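Surface layer protein (Geobacillus stearothermophilus, PDB 4UJ7) probably forms part of the self-assembling surface layer of the bacterium, the fragment here being two bacterial Ig-like domains (domains 5 and 6), the second of them binding calcium. Local coordinates at residues Q137-A142 with N179-Y184; G30-F35 with T76-G81. All coordinates share one frame; numbering follows the deposited sequence. Where two conformers were deposited one is given.

Contact 2 (30-35 with 76-81) belongs to the first of the two Ig-like domains and contact 1 (137-142 with 179-184) to the second, and their centres lie about 12 Å apart across the domain interface. A salt bridge joins them directly: Lys32 NZ of contact 2 is 2.7 Å from Asp181 OD1 of contact 1, the same oxygen that Lys139 uses within contact 1. Tyr141 adds looser packing, its CE1 lying 4.2 Å from Lys32 O. Of the two, contact 1 comes closer to a calcium ion, the side chain of Gln137 being about 7 Å from the metal and about 4 Å from those of the calcium ligands Asp119 and Asp135; in contact 2 the Thr76 side chain stays about 11 Å from a calcium ion.

Contact 1: Q137-A142 with N179-Y184; sequences QLKVYA and NGDTVY
The carboxylate of Asp181 receives the ammonium of Lys139 on the syn side of OD1, with NZ 2.7 Å from OD1 and 32° out of the carboxylate plane. A second lysine, Lys32 of the preceding domain, reaches the same oxygen. The amide of Gln137 has the CG1 methyl of Val183 on one side of its plane, 3.6 Å from NE2, although this side chain was modelled in two conformers and the amide position is correspondingly doubtful. The ring of Tyr184 turns away from 137-142, and its hydroxyl bonds to Ile159 N.

Lys139 is the long arm of the contact. Its chain runs extended and then bends at the last torsion (chi4 -68°), bringing NZ within 2.9 Å of Thr182 O, where it sits above the carbonyl plane. Asp152 is a further salt-bridge partner, so this buried ammonium has two carboxylates and a carbonyl as partners; such surroundings would probably favour its charged state.

The backbones meet over a short length. Leu138 and Tyr184 form an antiparallel hydrogen-bonded pair, with Leu138 N to Tyr184 O and Tyr184 N to Leu138 O both at 2.9 Å, and their CB atoms pack on the same face of the sheet. The strand directions make an angle of 122°, and toward Asp181 the segments diverge until the lysine side chain, rather than backbone bonding, spans the gap.

This pairing is part of a sheet of the second Ig-like domain. Backbone bonds tie 137-142 also to strand 110-117, whose Val117 packs on Leu138, and Asp119, a calcium ligand, accepts the N-H of Gln137. Strand 149-152 pairs with strand 135-144 too, while strand 171-178 flanks 181-188 and supplies Ala173 and Lys175 against the Tyr184 side chain.

Contact 2: G30-F35 with T76-G81; sequences GQKATF and TVTVNG
Thr76 places its CG2 methyl 3.9 Å from Thr34 CB, while its CA-H points to Phe35 O. At Val77 the backbone makes a hydrogen-bonded pair with Phe35: Val77 N donates a hydrogen bond to Phe35 O at 2.8 Å, and Phe35 N returns a bond to Val77 O. The Phe35 ring, placed by CG lying between the backbone N and the carbonyl carbon (chi1 65°), stands beside the valine with Val77 CB over one face, a CH-pi contact 3.9 Å from the ring centroid. With an alanine in place of Phe35 the ring is gone, which is likely to leave Val77 without its CH-pi partner and to open a gap beside Val79 CG2.

Thr78 lies alongside Thr34 on the other face of the sheet, where its OG1 is 3.7 Å from Thr34 CG2. These strands are central in the four-stranded sheet of an Ig-like beta sandwich, flanked by 15-20 and 61-65; Phe35 and Val79 face Ile91 and Ile89 of the opposing sheet. Val79 meets the ring edge through CG2, 4.0 Å from Phe35 CE2, and exchanges two backbone bonds with Ala33.

Asn80 runs alongside Lys32, its OD1 3.5 Å from Lys32 CB; its ND2 bonds to Thr62, and the Lys32 ammonium continues to Asp181. Gly81 N donates to Gln31 O at 2.9 Å, and Gly81 O accepts a hydrogen bond from Gly30 N.

Contact 1: Q137-A142 with N179-Y184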
loop_
_atom_site.group_PDB
_atom_site.type_symbol
_atom_site.label_atom_id
_atom_site.label_comp_id
_atom_site.label_asym_id
_atom_site.label_seq_id
_atom_site.Cartn_x
_atom_site.Cartn_y
_atom_site.Cartn_z
ATOM N N GLN A 137 -4.231 -5.545 -4.463
ATOM C CA GLN A 137 -4.857 -4.237 -4.438
ATOM C C GLN A 137 -3.863 -3.183 -4.867
ATOM O O GLN A 137 -2.752 -3.117 -4.331
ATOM C CB GLN A 137 -5.322 -3.920 -3.024
ATOM C CG GLN A 137 -6.595 -4.636 -2.634
ATOM C CD GLN A 137 -7.117 -4.089 -1.333
ATOM O OE1 GLN A 137 -6.416 -4.096 -0.316
ATOM N NE2 GLN A 137 -8.322 -3.568 -1.365
ATOM N N LEU A 138 -4.268 -2.363 -5.834
ATOM C CA LEU A 138 -3.391 -1.337 -6.419
ATOM C C LEU A 138 -3.976 0.060 -6.318
ATOM O O LEU A 138 -5.190 0.249 -6.437
ATOM C CB LEU A 138 -3.164 -1.633 -7.914
ATOM C CG LEU A 138 -2.580 -3.006 -8.251
ATOM C CD1 LEU A 138 -2.580 -3.195 -9.762
ATOM C CD2 LEU A 138 -1.179 -3.217 -7.675
ATOM N N LYS A 139 -3.100 1.039 -6.091
ATOM C CA LYS A 139 -3.450 2.438 -6.315
ATOM C C LYS A 139 -2.413 3.057 -7.253
ATOM O O LYS A 139 -1.294 2.557 -7.378
ATOM C CB LYS A 139 -3.527 3.221 -4.996
ATOM C CG LYS A 139 -4.870 3.082 -4.285
ATOM C CD LYS A 139 -4.840 3.867 -2.974
ATOM C CE LYS A 139 -6.214 3.893 -2.329
ATOM N NZ LYS A 139 -7.152 4.698 -3.140
ATOM N N VAL A 140 -2.816 4.122 -7.932
ATOM C CA VAL A 140 -1.884 4.890 -8.748
ATOM C C VAL A 140 -1.893 6.340 -8.263
ATOM O O VAL A 140 -2.948 6.966 -8.221
ATOM C CB VAL A 140 -2.209 4.808 -10.259
ATOM C CG1 VAL A 140 -1.150 5.547 -11.073
ATOM C CG2 VAL A 140 -2.263 3.352 -10.724
ATOM N N TYR A 141 -0.716 6.836 -7.863
ATOM C CA TYR A 141 -0.562 8.219 -7.389
ATOM C C TYR A 141 0.123 9.125 -8.391
ATOM O O TYR A 141 1.042 8.710 -9.106
ATOM C CB TYR A 141 0.255 8.259 -6.097
ATOM C CG TYR A 141 -0.358 7.498 -4.949
ATOM C CD1 TYR A 141 -1.462 7.998 -4.273
ATOM C CD2 TYR A 141 0.161 6.272 -4.556
ATOM C CE1 TYR A 141 -2.035 7.299 -3.222
ATOM C CE2 TYR A 141 -0.401 5.564 -3.515
ATOM C CZ TYR A 141 -1.493 6.084 -2.855
ATOM O OH TYR A 141 -2.035 5.389 -1.804
ATOM N N ALA A 142 -0.323 10.377 -8.407
ATOM C CA ALA A 142 0.423 11.457 -9.046
ATOM C C ALA A 142 1.384 12.111 -8.028
ATOM O O ALA A 142 1.006 12.387 -6.881
ATOM C CB ALA A 142 -0.529 12.473 -9.644
ATOM N N ASN A 179 -17.303 5.802 -1.531
ATOM C CA ASN A 179 -17.073 7.020 -0.744
ATOM C C ASN A 179 -15.957 7.886 -1.338
ATOM O O ASN A 179 -15.193 8.512 -0.605
ATOM C CB ASN A 179 -16.770 6.682 0.738
ATOM C CG ASN A 179 -17.691 5.610 1.306
ATOM O OD1 ASN A 179 -18.909 5.727 1.247
ATOM N ND2 ASN A 179 -17.100 4.547 1.856
ATOM N N GLY A 180 -15.863 7.899 -2.666
ATOM C CA GLY A 180 -14.862 8.689 -3.373
ATOM C C GLY A 180 -13.463 8.098 -3.445
ATOM O O GLY A 180 -12.566 8.732 -4.005
ATOM N N ASP A 181 -13.255 6.906 -2.878
ATOM C CA ASP A 181 -11.937 6.245 -2.910
ATOM C C ASP A 181 -11.959 5.019 -3.824
ATOM O O ASP A 181 -12.858 4.177 -3.722
ATOM C CB ASP A 181 -11.491 5.813 -1.513
ATOM C CG ASP A 181 -10.104 5.177 -1.513
ATOM O OD1 ASP A 181 -9.114 5.915 -1.674
ATOM O OD2 ASP A 181 -10.001 3.937 -1.364
ATOM N N THR A 182 -10.967 4.916 -4.705
ATOM C CA THR A 182 -10.907 3.813 -5.669
ATOM C C THR A 182 -9.679 2.919 -5.450
ATOM O O THR A 182 -8.557 3.420 -5.318
ATOM C CB THR A 182 -10.903 4.371 -7.114
ATOM O OG1 THR A 182 -12.112 5.109 -7.332
ATOM C CG2 THR A 182 -10.801 3.254 -8.155
ATOM N N VAL A 183 -9.903 1.601 -5.413
ATOM C CA VAL A 183 -8.806 0.613 -5.413
ATOM C C VAL A 183 -8.969 -0.262 -6.656
ATOM O O VAL A 183 -10.096 -0.642 -7.002
ATOM C CB VAL A 183 -8.837 -0.253 -4.130
ATOM C CG1 VAL A 183 -7.740 -1.294 -4.136
ATOM C CG2 VAL A 183 -8.723 0.637 -2.893
ATOM N N TYR A 184 -7.866 -0.581 -7.342
ATOM C CA TYR A 184 -7.954 -1.540 -8.444
ATOM C C TYR A 184 -7.694 -2.935 -7.859
ATOM O O TYR A 184 -6.627 -3.184 -7.282
ATOM C CB TYR A 184 -6.915 -1.207 -9.516
ATOM C CG TYR A 184 -7.479 -0.996 -10.909
ATOM C CD1 TYR A 184 -8.057 -2.054 -11.617
ATOM C CD2 TYR A 184 -7.425 0.265 -11.523
ATOM C CE1 TYR A 184 -8.572 -1.879 -12.892
ATOM C CE2 TYR A 184 -7.931 0.452 -12.810
ATOM C CZ TYR A 184 -8.503 -0.621 -13.492
ATOM O OH TYR A 184 -9.017 -0.456 -14.769
#

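Contact 2: G30-F35 with T76-G81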
loop_
_atom_site.group_PDB
_atom_site.type_symbol
_atom_site.label_atom_id
_atom_site.label_comp_id
_atom_site.label_asym_id
_atom_site.label_seq_id
_atom_site.Cartn_x
_atom_site.Cartn_y
_atom_site.Cartn_z
ATOM N N GLY A 30 -4.946 17.753 1.779
ATOM C CA GLY A 30 -6.107 17.080 1.208
ATOM C C GLY A 30 -5.846 15.707 0.614
ATOM O O GLY A 30 -6.778 15.025 0.191
ATOM N N GLN A 31 -4.579 15.296 0.570
ATOM C CA GLN A 31 -4.241 13.951 0.099
ATOM C C GLN A 31 -3.933 13.018 1.267
ATOM O O GLN A 31 -3.662 13.463 2.378
ATOM C CB GLN A 31 -3.033 13.995 -0.849
ATOM C CG GLN A 31 -3.284 14.689 -2.177
ATOM C CD GLN A 31 -4.449 14.091 -2.945
ATOM O OE1 GLN A 31 -4.479 12.887 -3.237
ATOM N NE2 GLN A 31 -5.414 14.933 -3.292
ATOM N N LYS A 32 -3.977 11.717 1.005
ATOM C CA LYS A 32 -3.520 10.741 1.982
ATOM C C LYS A 32 -2.376 9.917 1.396
ATOM O O LYS A 32 -2.229 9.800 0.175
ATOM C CB LYS A 32 -4.669 9.858 2.517
ATOM C CG LYS A 32 -5.331 8.938 1.514
ATOM C CD LYS A 32 -6.586 8.320 2.120
ATOM C CE LYS A 32 -7.062 7.110 1.320
ATOM N NZ LYS A 32 -7.931 7.438 0.152
ATOM N N ALA A 33 -1.547 9.383 2.277
ATOM C CA ALA A 33 -0.446 8.499 1.883
ATOM C C ALA A 33 -0.378 7.321 2.854
ATOM O O ALA A 33 -0.845 7.413 3.993
ATOM C CB ALA A 33 0.865 9.278 1.862
ATOM N N THR A 34 0.167 6.196 2.407
ATOM C CA THR A 34 0.284 5.030 3.288
ATOM C C THR A 34 1.723 4.560 3.401
ATOM O O THR A 34 2.561 4.839 2.522
ATOM C CB THR A 34 -0.600 3.834 2.856
ATOM O OG1 THR A 34 -0.076 3.236 1.661
ATOM C CG2 THR A 34 -2.043 4.281 2.580
ATOM N N PHE A 35 2.009 3.854 4.490
ATOM C CA PHE A 35 3.258 3.110 4.622
ATOM C C PHE A 35 3.037 1.873 5.473
ATOM O O PHE A 35 1.996 1.741 6.121
ATOM C CB PHE A 35 4.411 3.994 5.143
ATOM C CG PHE A 35 4.230 4.507 6.556
ATOM C CD1 PHE A 35 4.676 3.766 7.645
ATOM C CD2 PHE A 35 3.667 5.758 6.792
ATOM C CE1 PHE A 35 4.545 4.243 8.942
ATOM C CE2 PHE A 35 3.522 6.243 8.099
ATOM C CZ PHE A 35 3.963 5.481 9.174
ATOM N N THR A 76 -0.746 -1.508 7.964
ATOM C CA THR A 76 -0.659 -0.346 7.099
ATOM C C THR A 76 -1.084 0.895 7.855
ATOM O O THR A 76 -2.160 0.896 8.480
ATOM C CB THR A 76 -1.532 -0.523 5.852
ATOM O OG1 THR A 76 -0.984 -1.590 5.073
ATOM C CG2 THR A 76 -1.524 0.740 5.009
ATOM N N VAL A 77 -0.243 1.911 7.839
ATOM C CA VAL A 77 -0.541 3.207 8.476
ATOM C C VAL A 77 -0.962 4.183 7.385
ATOM O O VAL A 77 -0.308 4.296 6.336
ATOM C CB VAL A 77 0.686 3.753 9.246
ATOM C CG1 VAL A 77 0.407 5.149 9.789
ATOM C CG2 VAL A 77 1.107 2.797 10.350
ATOM N N THR A 78 -2.065 4.895 7.621
ATOM C CA THR A 78 -2.557 5.923 6.687
ATOM C C THR A 78 -2.414 7.301 7.296
ATOM O O THR A 78 -2.838 7.521 8.431
ATOM C CB THR A 78 -4.035 5.671 6.324
ATOM O OG1 THR A 78 -4.115 4.431 5.625
ATOM C CG2 THR A 78 -4.586 6.796 5.435
ATOM N N VAL A 79 -1.809 8.227 6.552
ATOM C CA VAL A 79 -1.631 9.607 6.989
ATOM C C VAL A 79 -2.455 10.542 6.099
ATOM O O VAL A 79 -2.358 10.498 4.874
ATOM C CB VAL A 79 -0.125 10.025 6.983
ATOM C CG1 VAL A 79 0.053 11.495 7.372
ATOM C CG2 VAL A 79 0.719 9.092 7.856
ATOM N N ASN A 80 -3.285 11.383 6.727
ATOM C CA ASN A 80 -4.130 12.344 6.026
ATOM C C ASN A 80 -3.567 13.746 6.176
ATOM O O ASN A 80 -3.400 14.233 7.301
ATOM C CB ASN A 80 -5.554 12.278 6.603
ATOM C CG ASN A 80 -6.125 10.859 6.589
ATOM O OD1 ASN A 80 -6.403 10.308 5.522
ATOM N ND2 ASN A 80 -6.308 10.264 7.777
ATOM N N GLY A 81 -3.235 14.378 5.050
ATOM C CA GLY A 81 -2.723 15.757 5.050
ATOM C C GLY A 81 -3.865 16.741 5.242
ATOM O O GLY A 81 -4.732 16.871 4.377
#